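Side-chain contacts in RagB/SusD domain protein (Flavobacterium johnsoniae, PDB 5J90), which binds chitin as a SusD homolog, probably in the service of a polysaccharide utilization locus that lets the bacterium convert this recalcitrant polymer: residues Val74-Thr77 against Leu81-Asn84; Asn106-Lys109 against Phe115-Leu118; Ala284-Thr289 against Asp366-Ser371. One frame throughout, in Å; residues are numbered along the deposited sequence. Where two conformers were deposited one is given.

Interaction 1: residues Val74-Thr77 against Leu81-Asn84; sequences VNNT and LLDN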
ATOM      1  N   VAL A  74       9.876 -27.846   0.798  1.00 12.93           N
ATOM      2  CA  VAL A  74      10.243 -26.444   0.662  1.00 13.03           C
ATOM      3  C   VAL A  74       9.672 -25.968  -0.667  1.00 12.09           C
ATOM      4  O   VAL A  74      10.248 -26.184  -1.726  1.00 12.56           O
ATOM      5  CB  VAL A  74      11.785 -26.279   0.714  1.00 12.59           C
ATOM      6  CG1 VAL A  74      12.201 -24.829   0.514  1.00 14.76           C
ATOM      7  CG2 VAL A  74      12.321 -26.822   2.038  1.00 16.13           C
ATOM      8  N   ASN A  75       8.503 -25.342  -0.616  1.00 11.85           N
ATOM      9  CA  ASN A  75       7.767 -25.093  -1.847  1.00 10.98           C
ATOM     10  C   ASN A  75       6.711 -24.018  -1.620  1.00  9.97           C
ATOM     11  O   ASN A  75       6.692 -23.392  -0.559  1.00 10.70           O
ATOM     12  CB  ASN A  75       7.158 -26.408  -2.375  1.00 12.44           C
ATOM     13  CG  ASN A  75       6.200 -27.053  -1.390  1.00 12.29           C
ATOM     14  OD1 ASN A  75       5.277 -26.407  -0.891  1.00 11.86           O
ATOM     15  ND2 ASN A  75       6.410 -28.341  -1.096  1.00 12.84           N
ATOM     16  N   ASN A  76       5.836 -23.794  -2.603  1.00  9.54           N
ATOM     17  CA  ASN A  76       4.835 -22.729  -2.489  1.00  9.31           C
ATOM     18  C   ASN A  76       4.012 -22.840  -1.207  1.00  8.80           C
ATOM     19  O   ASN A  76       3.613 -21.821  -0.637  1.00  9.20           O
ATOM     20  CB  ASN A  76       3.855 -22.770  -3.666  1.00 10.13           C
ATOM     21  CG  ASN A  76       4.378 -22.103  -4.933  1.00 10.20           C
ATOM     22  OD1 ASN A  76       5.475 -21.536  -4.983  1.00  9.86           O
ATOM     23  ND2 ASN A  76       3.571 -22.177  -5.981  1.00  8.69           N
ATOM     24  N   THR A  77       3.738 -24.067  -0.757  1.00 10.06           N
ATOM     25  CA  THR A  77       2.866 -24.260   0.407  1.00 10.77           C
ATOM     26  C   THR A  77       3.542 -23.868   1.720  1.00 10.20           C
ATOM     27  O   THR A  77       2.862 -23.621   2.717  1.00 10.84           O
ATOM     28  CB  THR A  77       2.310 -25.699   0.532  1.00  9.50           C
ATOM     29  OG1 THR A  77       3.321 -26.575   1.047  1.00 11.63           O
ATOM     30  CG2 THR A  77       1.832 -26.211  -0.825  1.00 12.04           C
ATOM     31  N   LEU A  81       8.602 -19.655  -2.655  1.00 10.37           N
ATOM     32  CA  LEU A  81       7.997 -19.616  -3.983  1.00 10.45           C
ATOM     33  C   LEU A  81       8.940 -20.234  -5.002  1.00 10.31           C
ATOM     34  O   LEU A  81      10.126 -19.883  -5.053  1.00 11.44           O
ATOM     35  CB  LEU A  81       7.620 -18.184  -4.383  1.00 10.78           C
ATOM     36  CG  LEU A  81       6.612 -17.471  -3.473  1.00  9.63           C
ATOM     37  CD1 LEU A  81       6.190 -16.146  -4.091  1.00 11.72           C
ATOM     38  CD2 LEU A  81       5.396 -18.349  -3.215  1.00 12.84           C
ATOM     39  N   LEU A  82       8.417 -21.156  -5.802  1.00 10.57           N
ATOM     40  CA  LEU A  82       9.247 -21.910  -6.745  1.00  9.85           C
ATOM     41  C   LEU A  82       9.086 -21.382  -8.163  1.00 10.51           C
ATOM     42  O   LEU A  82       8.027 -21.534  -8.780  1.00 10.15           O
ATOM     43  CB  LEU A  82       8.929 -23.409  -6.677  1.00 10.68           C
ATOM     44  CG  LEU A  82       9.161 -24.073  -5.314  1.00  9.32           C
ATOM     45  CD1 LEU A  82       8.900 -25.575  -5.394  1.00 11.55           C
ATOM     46  CD2 LEU A  82      10.571 -23.808  -4.773  1.00 11.94           C
ATOM     47  N   ASP A  83      10.136 -20.743  -8.673  1.00 10.37           N
ATOM     48  CA  ASP A  83      10.070 -20.119  -9.994  1.00 10.52           C
ATOM     49  C   ASP A  83       9.772 -21.134 -11.094  1.00 10.98           C
ATOM     50  O   ASP A  83       9.134 -20.802 -12.093  1.00 11.61           O
ATOM     51  CB  ASP A  83      11.373 -19.386 -10.322  1.00 11.38           C
ATOM     52  CG  ASP A  83      11.579 -18.130  -9.485  1.00 14.01           C
ATOM     53  OD1 ASP A  83      10.783 -17.849  -8.556  1.00 13.07           O
ATOM     54  OD2 ASP A  83      12.574 -17.422  -9.749  1.00 18.91           O
ATOM     55  N   ASN A  84      10.237 -22.368 -10.905  1.00 11.64           N
ATOM     56  CA  ASN A  84      10.007 -23.420 -11.888  1.00 12.55           C
ATOM     57  C   ASN A  84       8.539 -23.854 -11.945  1.00 13.42           C
ATOM     58  O   ASN A  84       8.076 -24.374 -12.956  1.00 15.34           O
ATOM     59  CB  ASN A  84      10.933 -24.622 -11.646  1.00 12.95           C
ATOM     60  CG  ASN A  84      10.918 -25.098 -10.204  1.00 16.95           C
ATOM     61  OD1 ASN A  84      11.141 -24.318  -9.277  1.00 18.64           O
ATOM     62  ND2 ASN A  84      10.674 -26.392 -10.008  1.00 20.92           N
TER
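With CG set beside the backbone N (chi1 -82°), the amide of N76 reaches across to L81 and L82, while a similar first torsion at L82 (chi1 -60°) lays its isobutyl group against N75. The polar centre of the contact is N76 OD1, which accepts the backbone N-H of L82 at 3.1 Å (L82 N to N76 OD1). The bond is fairly straight, 160° at the hydrogen, although the donor stands somewhat tilted from the carbonyl plane. The same oxygen packs on L81, 3.3 Å from its CA, and L81 CD2 closes in from another direction at 3.6 Å from N76 OD1. Asparagine suits the place because its other end can donate: ND2 bonds to OD1 of N86 and to the carbonyl of L55, so the buried amide is held in one rotation. The apolar part lies beside it, where L82 CD1 touches N75 CB at 3.6 Å. N75 closes an Asx turn, its OD1 accepting T77 N at 2.8 Å and also T77 OG1, both in the carbonyl plane. The turn thus shapes the chain on which L82 rests. L82 is the N-cap residue of helix 83-108, and W85 in the first turn of that helix touches both asparagines. Helix 57-60 lies alongside, with W60 against L81 and I59 against T77.

Interaction 2: residues Asn106-Lys109 against Phe115-Leu118; sequences NKSK and FYAL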
ATOM      1  N   ASN A 106      -6.862  -7.374 -33.524  1.00 15.32           N
ATOM      2  CA  ASN A 106      -6.248  -6.901 -34.762  1.00 16.33           C
ATOM      3  C   ASN A 106      -7.102  -7.222 -35.987  1.00 16.92           C
ATOM      4  O   ASN A 106      -7.212  -6.413 -36.907  1.00 20.60           O
ATOM      5  CB  ASN A 106      -4.842  -7.478 -34.937  1.00 18.11           C
ATOM      6  CG  ASN A 106      -3.874  -6.973 -33.890  1.00 20.37           C
ATOM      7  OD1 ASN A 106      -4.069  -5.902 -33.317  1.00 19.63           O
ATOM      8  ND2 ASN A 106      -2.826  -7.744 -33.631  1.00 19.62           N
ATOM      9  N   LYS A 107      -7.717  -8.396 -35.985  1.00 16.57           N
ATOM     10  CA  LYS A 107      -8.505  -8.847 -37.127  1.00 17.85           C
ATOM     11  C   LYS A 107      -9.927  -8.300 -37.119  1.00 23.83           C
ATOM     12  O   LYS A 107     -10.560  -8.184 -38.172  1.00 21.37           O
ATOM     13  CB  LYS A 107      -8.571 -10.375 -37.155  1.00 22.21           C
ATOM     14  CG  LYS A 107      -7.240 -11.088 -37.347  1.00 20.99           C
ATOM     15  CD  LYS A 107      -7.428 -12.587 -37.157  1.00 23.70           C
ATOM     16  CE  LYS A 107      -6.129 -13.356 -37.291  1.00 25.83           C
ATOM     17  NZ  LYS A 107      -6.325 -14.808 -36.990  1.00 23.51           N
ATOM     18  N   SER A 108     -10.440  -7.966 -35.938  1.00 17.26           N
ATOM     19  CA  SER A 108     -11.869  -7.687 -35.813  1.00 17.06           C
ATOM     20  C   SER A 108     -12.231  -6.251 -35.450  1.00 18.98           C
ATOM     21  O   SER A 108     -13.327  -5.792 -35.772  1.00 20.02           O
ATOM     22  CB  SER A 108     -12.522  -8.650 -34.818  1.00 20.70           C
ATOM     23  OG  SER A 108     -12.145  -8.347 -33.487  1.00 18.60           O
ATOM     24  N   LYS A 109     -11.335  -5.539 -34.776  1.00 17.06           N
ATOM     25  CA  LYS A 109     -11.656  -4.180 -34.346  1.00 18.37           C
ATOM     26  C   LYS A 109     -11.950  -3.274 -35.544  1.00 20.45           C
ATOM     27  O   LYS A 109     -11.130  -3.147 -36.453  1.00 23.87           O
ATOM     28  CB  LYS A 109     -10.540  -3.599 -33.466  1.00 17.45           C
ATOM     29  CG  LYS A 109     -10.868  -2.235 -32.862  1.00 23.23           C
ATOM     30  CD  LYS A 109      -9.758  -1.770 -31.938  1.00 21.53           C
ATOM     31  CE  LYS A 109     -10.071  -0.421 -31.319  1.00 28.90           C
ATOM     32  NZ  LYS A 109     -10.226   0.622 -32.363  1.00 33.46           N
ATOM     33  N   PHE A 115     -17.300  -9.606 -32.385  1.00 13.68           N
ATOM     34  CA  PHE A 115     -16.228 -10.513 -31.979  1.00 14.02           C
ATOM     35  C   PHE A 115     -15.159  -9.782 -31.167  1.00 13.40           C
ATOM     36  O   PHE A 115     -14.599 -10.344 -30.224  1.00 12.24           O
ATOM     37  CB  PHE A 115     -15.611 -11.218 -33.190  1.00 14.99           C
ATOM     38  CG  PHE A 115     -16.548 -12.180 -33.868  1.00 16.51           C
ATOM     39  CD1 PHE A 115     -16.894 -13.376 -33.262  1.00 23.35           C
ATOM     40  CD2 PHE A 115     -17.081 -11.888 -35.110  1.00 25.39           C
ATOM     41  CE1 PHE A 115     -17.758 -14.263 -33.881  1.00 26.25           C
ATOM     42  CE2 PHE A 115     -17.948 -12.768 -35.737  1.00 26.29           C
ATOM     43  CZ  PHE A 115     -18.287 -13.954 -35.120  1.00 28.00           C
ATOM     44  N   TYR A 116     -14.880  -8.535 -31.529  1.00 12.01           N
ATOM     45  CA  TYR A 116     -13.953  -7.720 -30.750  1.00 11.97           C
ATOM     46  C   TYR A 116     -14.471  -7.569 -29.317  1.00 12.53           C
ATOM     47  O   TYR A 116     -13.739  -7.792 -28.356  1.00 11.37           O
ATOM     48  CB  TYR A 116     -13.756  -6.356 -31.411  1.00 13.78           C
ATOM     49  CG  TYR A 116     -12.904  -5.380 -30.624  1.00 12.55           C
ATOM     50  CD1 TYR A 116     -11.672  -5.761 -30.099  1.00 13.43           C
ATOM     51  CD2 TYR A 116     -13.320  -4.071 -30.431  1.00 16.12           C
ATOM     52  CE1 TYR A 116     -10.885  -4.857 -29.390  1.00 14.38           C
ATOM     53  CE2 TYR A 116     -12.543  -3.162 -29.729  1.00 15.79           C
ATOM     54  CZ  TYR A 116     -11.331  -3.564 -29.207  1.00 14.07           C
ATOM     55  OH  TYR A 116     -10.557  -2.663 -28.503  1.00 16.91           O
ATOM     56  N   ALA A 117     -15.733  -7.190 -29.175  1.00 11.75           N
ATOM     57  CA  ALA A 117     -16.347  -7.054 -27.855  1.00 11.34           C
ATOM     58  C   ALA A 117     -16.236  -8.329 -27.022  1.00 11.12           C
ATOM     59  O   ALA A 117     -15.850  -8.288 -25.850  1.00 11.71           O
ATOM     60  CB  ALA A 117     -17.808  -6.643 -27.993  1.00 11.80           C
ATOM     61  N   LEU A 118     -16.562  -9.471 -27.622  1.00 11.45           N
ATOM     62  CA  LEU A 118     -16.510 -10.729 -26.895  1.00 10.42           C
ATOM     63  C   LEU A 118     -15.073 -11.045 -26.483  1.00 10.12           C
ATOM     64  O   LEU A 118     -14.833 -11.545 -25.374  1.00 10.97           O
ATOM     65  CB  LEU A 118     -17.126 -11.869 -27.723  1.00 11.93           C
ATOM     66  CG  LEU A 118     -18.639 -11.701 -27.878  1.00 11.23           C
ATOM     67  CD1 LEU A 118     -19.158 -12.509 -29.069  1.00 13.86           C
ATOM     68  CD2 LEU A 118     -19.366 -12.114 -26.602  1.00 12.96           C
TER
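S108 and Y116 meet at the tight inner end of this contact, and K109 spreads along the Y116 ring on the outer, solvent-facing side. S108 OG lies 3.3 Å from Y116 CB, close in by the backbone of the second helix. It is also near Y116 N, but at a poor angle, so that approach is not a hydrogen bond; the hydroxyl instead bonds to the carbonyl of I104, one turn back in its own helix. A serine fits here because it is small enough for the two backbones to come close, with S108 and Y116 CA atoms 5.5 Å apart, and because a buried hydroxyl can be satisfied by its own helix. F115 adds only its base to this side, CB to CB of S108 at 4.3 Å, before its ring turns off toward F33 and F184.

The outer half is made by K109, an exposed residue just past the end of helix 83-108. K109 has CG anti to the backbone N (chi1 -174°), which carries its chain along the Y116 ring; the two side chains lie side by side, pointing the same way. K109 CG stands over one face, 3.9 Å from the centroid of the Y116 ring and 20° off the normal, a CH-pi contact; further out, K109 CD lies 3.6 Å from Y116 CZ. Lysine offers apolar methylenes to the ring and carries its charge beyond them. With an alanine in place of Y116, the K109 methylenes would probably lose the surface they lie on and be free to swing into solvent. The contact packs across the short connection of a helical hairpin in the SusD fold, between consecutive helices 83-108 and 113-134; A117 and L118 of the latter pack on helix 154-177, while L118 and F115 also meet F33 of helix 33-37.

Interaction 3: residues Ala284-Thr289 against Asp366-Ser371; sequences ASYFDT and DQRGVS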
ATOM      1  N   ALA A 284     -20.833 -32.636   0.755  1.00 13.87           N
ATOM      2  CA  ALA A 284     -20.916 -33.960   0.144  1.00 15.36           C
ATOM      3  C   ALA A 284     -20.548 -33.956  -1.336  1.00 15.63           C
ATOM      4  O   ALA A 284     -19.994 -34.929  -1.838  1.00 17.38           O
ATOM      5  CB  ALA A 284     -22.301 -34.552   0.349  1.00 17.52           C
ATOM      6  N   SER A 285     -20.851 -32.873  -2.040  1.00 15.44           N
ATOM      7  CA  SER A 285     -20.459 -32.794  -3.441  1.00 15.89           C
ATOM      8  C   SER A 285     -19.093 -32.127  -3.602  1.00 12.62           C
ATOM      9  O   SER A 285     -18.414 -32.353  -4.597  1.00 13.76           O
ATOM     10  CB  SER A 285     -21.514 -32.092  -4.291  1.00 18.02           C
ATOM     11  OG  SER A 285     -21.694 -30.740  -3.900  1.00 17.84           O
ATOM     12  N   TYR A 286     -18.687 -31.328  -2.619  1.00 13.74           N
ATOM     13  CA  TYR A 286     -17.379 -30.673  -2.681  1.00 12.30           C
ATOM     14  C   TYR A 286     -16.243 -31.671  -2.482  1.00 11.45           C
ATOM     15  O   TYR A 286     -15.183 -31.549  -3.108  1.00 11.40           O
ATOM     16  CB  TYR A 286     -17.249 -29.573  -1.615  1.00 11.75           C
ATOM     17  CG  TYR A 286     -17.952 -28.264  -1.915  1.00 10.73           C
ATOM     18  CD1 TYR A 286     -18.898 -28.160  -2.929  1.00 12.63           C
ATOM     19  CD2 TYR A 286     -17.658 -27.131  -1.170  1.00 11.23           C
ATOM     20  CE1 TYR A 286     -19.534 -26.951  -3.197  1.00 12.09           C
ATOM     21  CE2 TYR A 286     -18.294 -25.927  -1.423  1.00 11.09           C
ATOM     22  CZ  TYR A 286     -19.218 -25.838  -2.438  1.00 10.54           C
ATOM     23  OH  TYR A 286     -19.848 -24.644  -2.702  1.00 11.64           O
ATOM     24  N   PHE A 287     -16.471 -32.650  -1.599  1.00 13.89           N
ATOM     25  CA  PHE A 287     -15.432 -33.585  -1.173  1.00 11.92           C
ATOM     26  C   PHE A 287     -15.952 -35.015  -1.103  1.00 13.35           C
ATOM     27  O   PHE A 287     -17.152 -35.236  -0.997  1.00 13.52           O
ATOM     28  CB  PHE A 287     -14.886 -33.164   0.189  1.00 12.46           C
ATOM     29  CG  PHE A 287     -14.388 -31.746   0.209  1.00 11.35           C
ATOM     30  CD1 PHE A 287     -13.233 -31.414  -0.468  1.00 12.56           C
ATOM     31  CD2 PHE A 287     -15.087 -30.753   0.872  1.00 12.77           C
ATOM     32  CE1 PHE A 287     -12.764 -30.108  -0.485  1.00 11.46           C
ATOM     33  CE2 PHE A 287     -14.633 -29.437   0.864  1.00 12.59           C
ATOM     34  CZ  PHE A 287     -13.468 -29.115   0.184  1.00 12.58           C
ATOM     35  N   ASP A 288     -15.035 -35.971  -1.185  1.00 11.96           N
ATOM     36  CA  ASP A 288     -15.365 -37.379  -0.976  1.00 12.35           C
ATOM     37  C   ASP A 288     -15.010 -37.764   0.451  1.00 15.73           C
ATOM     38  O   ASP A 288     -14.080 -37.220   1.045  1.00 13.80           O
ATOM     39  CB  ASP A 288     -14.575 -38.277  -1.936  1.00 14.96           C
ATOM     40  CG  ASP A 288     -14.982 -38.108  -3.387  1.00 13.42           C
ATOM     41  OD1 ASP A 288     -16.148 -37.756  -3.662  1.00 14.77           O
ATOM     42  OD2 ASP A 288     -14.127 -38.346  -4.265  1.00 18.74           O
ATOM     43  N   THR A 289     -15.734 -38.726   1.012  1.00 15.96           N
ATOM     44  CA  THR A 289     -15.342 -39.242   2.316  1.00 16.09           C
ATOM     45  C   THR A 289     -13.972 -39.915   2.234  1.00 13.09           C
ATOM     46  O   THR A 289     -13.585 -40.447   1.187  1.00 14.60           O
ATOM     47  CB  THR A 289     -16.391 -40.213   2.906  1.00 17.89           C
ATOM     48  OG1 THR A 289     -16.644 -41.275   1.977  1.00 18.60           O
ATOM     49  CG2 THR A 289     -17.685 -39.475   3.183  1.00 18.01           C
ATOM     50  N   ASP A 366     -29.051 -23.948  -4.199  1.00 12.58           N
ATOM     51  CA  ASP A 366     -29.759 -24.389  -5.396  1.00 13.47           C
ATOM     52  C   ASP A 366     -28.784 -24.879  -6.462  1.00 15.84           C
ATOM     53  O   ASP A 366     -29.022 -25.903  -7.115  1.00 16.35           O
ATOM     54  CB  ASP A 366     -30.628 -23.265  -5.959  1.00 13.82           C
ATOM     55  CG  ASP A 366     -31.819 -22.941  -5.076  1.00 18.71           C
ATOM     56  OD1 ASP A 366     -32.159 -23.752  -4.185  1.00 21.01           O
ATOM     57  OD2 ASP A 366     -32.422 -21.871  -5.289  1.00 21.72           O
ATOM     58  N   GLN A 367     -27.679 -24.154  -6.632  1.00 14.65           N
ATOM     59  CA  GLN A 367     -26.692 -24.512  -7.636  0.61 13.46           C
ATOM     60  C   GLN A 367     -26.114 -25.901  -7.372  1.00 12.84           C
ATOM     61  O   GLN A 367     -25.852 -26.665  -8.316  1.00 14.15           O
ATOM     62  CB  GLN A 367     -25.571 -23.473  -7.678  0.61 13.18           C
ATOM     63  CG  GLN A 367     -24.654 -23.663  -8.859  0.61 13.49           C
ATOM     64  CD  GLN A 367     -23.625 -22.567  -9.001  0.61 11.41           C
ATOM     65  OE1 GLN A 367     -23.141 -22.004  -8.012  0.61 11.50           O
ATOM     66  NE2 GLN A 367     -23.271 -22.265 -10.239  0.61 13.88           N
ATOM     67  N   ARG A 368     -25.934 -26.230  -6.097  1.00 13.42           N
ATOM     68  CA  ARG A 368     -25.334 -27.507  -5.716  1.00 14.69           C
ATOM     69  C   ARG A 368     -26.373 -28.613  -5.507  1.00 15.98           C
ATOM     70  O   ARG A 368     -26.014 -29.750  -5.225  1.00 18.50           O
ATOM     71  CB  ARG A 368     -24.479 -27.341  -4.454  1.00 14.41           C
ATOM     72  CG  ARG A 368     -23.484 -26.188  -4.517  1.00 15.71           C
ATOM     73  CD  ARG A 368     -22.533 -26.300  -5.693  1.00 16.85           C
ATOM     74  NE  ARG A 368     -21.496 -25.274  -5.594  1.00 13.12           N
ATOM     75  CZ  ARG A 368     -20.361 -25.287  -6.274  1.00 14.77           C
ATOM     76  NH1 ARG A 368     -20.091 -26.275  -7.119  1.00 17.20           N
ATOM     77  NH2 ARG A 368     -19.485 -24.310  -6.097  1.00 13.33           N
ATOM     78  N   GLY A 369     -27.651 -28.273  -5.634  1.00 14.08           N
ATOM     79  CA  GLY A 369     -28.714 -29.269  -5.542  1.00 14.25           C
ATOM     80  C   GLY A 369     -28.984 -29.780  -4.141  1.00 18.24           C
ATOM     81  O   GLY A 369     -29.422 -30.925  -3.969  1.00 19.21           O
ATOM     82  N   VAL A 370     -28.733 -28.953  -3.130  1.00 15.35           N
ATOM     83  CA  VAL A 370     -28.971 -29.356  -1.750  1.00 15.14           C
ATOM     84  C   VAL A 370     -30.120 -28.577  -1.127  1.00 16.27           C
ATOM     85  O   VAL A 370     -30.376 -27.422  -1.478  1.00 17.42           O
ATOM     86  CB  VAL A 370     -27.707 -29.235  -0.867  1.00 17.21           C
ATOM     87  CG1 VAL A 370     -26.649 -30.237  -1.314  1.00 21.09           C
ATOM     88  CG2 VAL A 370     -27.165 -27.817  -0.894  1.00 17.43           C
ATOM     89  N   SER A 371     -30.828 -29.234  -0.217  1.00 17.76           N
ATOM     90  CA  SER A 371     -31.944 -28.615   0.476  1.00 18.66           C
ATOM     91  C   SER A 371     -31.483 -28.112   1.838  1.00 17.57           C
ATOM     92  O   SER A 371     -30.337 -28.329   2.235  1.00 18.18           O
ATOM     93  CB  SER A 371     -33.081 -29.625   0.642  1.00 24.90           C
ATOM     94  OG  SER A 371     -32.629 -30.761   1.351  1.00 30.39           O
TER
HETATM   95  O   HOH W   1     -22.956 -29.941  -6.267  1.00 26.68           O
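Y286 and R368 meet where helix 353-368 ends in a Schellman motif, within the largely helical SusD fold. The tyrosine comes in by its rim: CE1 sits over the centre of the R368 guanidinium, 3.5 Å above its plane, and the ring and guanidinium planes stand 73° apart. This is an edge-to-face meeting in which the flat cation supplies the face. Seen from the tyrosine, R368 NE lies at the ring edge near its plane, with R368 NE 3.5 Å from Y286 CE1. A bend at chi2 (-57°) in the otherwise extended arginine chain brings the guanidinium across the tyrosine, so that the two side chains cross at about a right angle. Nearer the backbones the contact is wider. S285 OG and R368 CB are 4.4 Å apart, and a water joins the segments there, 2.8 Å from S285 OG and 3.2 Å from R368 O, to which it donates.

The next shell fixes both polar ends on the chain at the end of helix 413-428. The Y286 hydroxyl is hydrogen-bonded to the carbonyl of I426, and R368 NH2 bonds to the carbonyls of A427 and F429. An arginine is apt here, since carbonyls at a helix C terminus are likely to favour a positive group. F429 also stacks on the Y286 ring, and M275 of helix 269-277 packs against the same tyrosine. At its backbone end R368 sits just before the glycine of the Schellman motif. G369 takes a positive phi (73°), easily adopted by glycine, and turns the chain out of the helix, its N donating to D366 O at 3.1 Å.

Overall arrangement
From the N terminus the three contacts follow one another in series, none nesting in or crossing another. Interaction 1 closes a short loop, three residues long between its segments, just ahead of helix 83-108. That helix then runs to interaction 2, the centres of the two contacts being about 38 Å apart; there five residues separate the segments, the last two already in helix 113-134. The two contacts thus mark opposite ends of helix 83-108. Interaction 3 is the long-range one: 76 residues, including strand 326-328 and helix 332-344, separate segments 284-289 and 366-371, and it ties helix 283-286 to the end of helix 353-368. Its nearest atoms stay about 15 Å from interaction 1 and 20 Å from interaction 2.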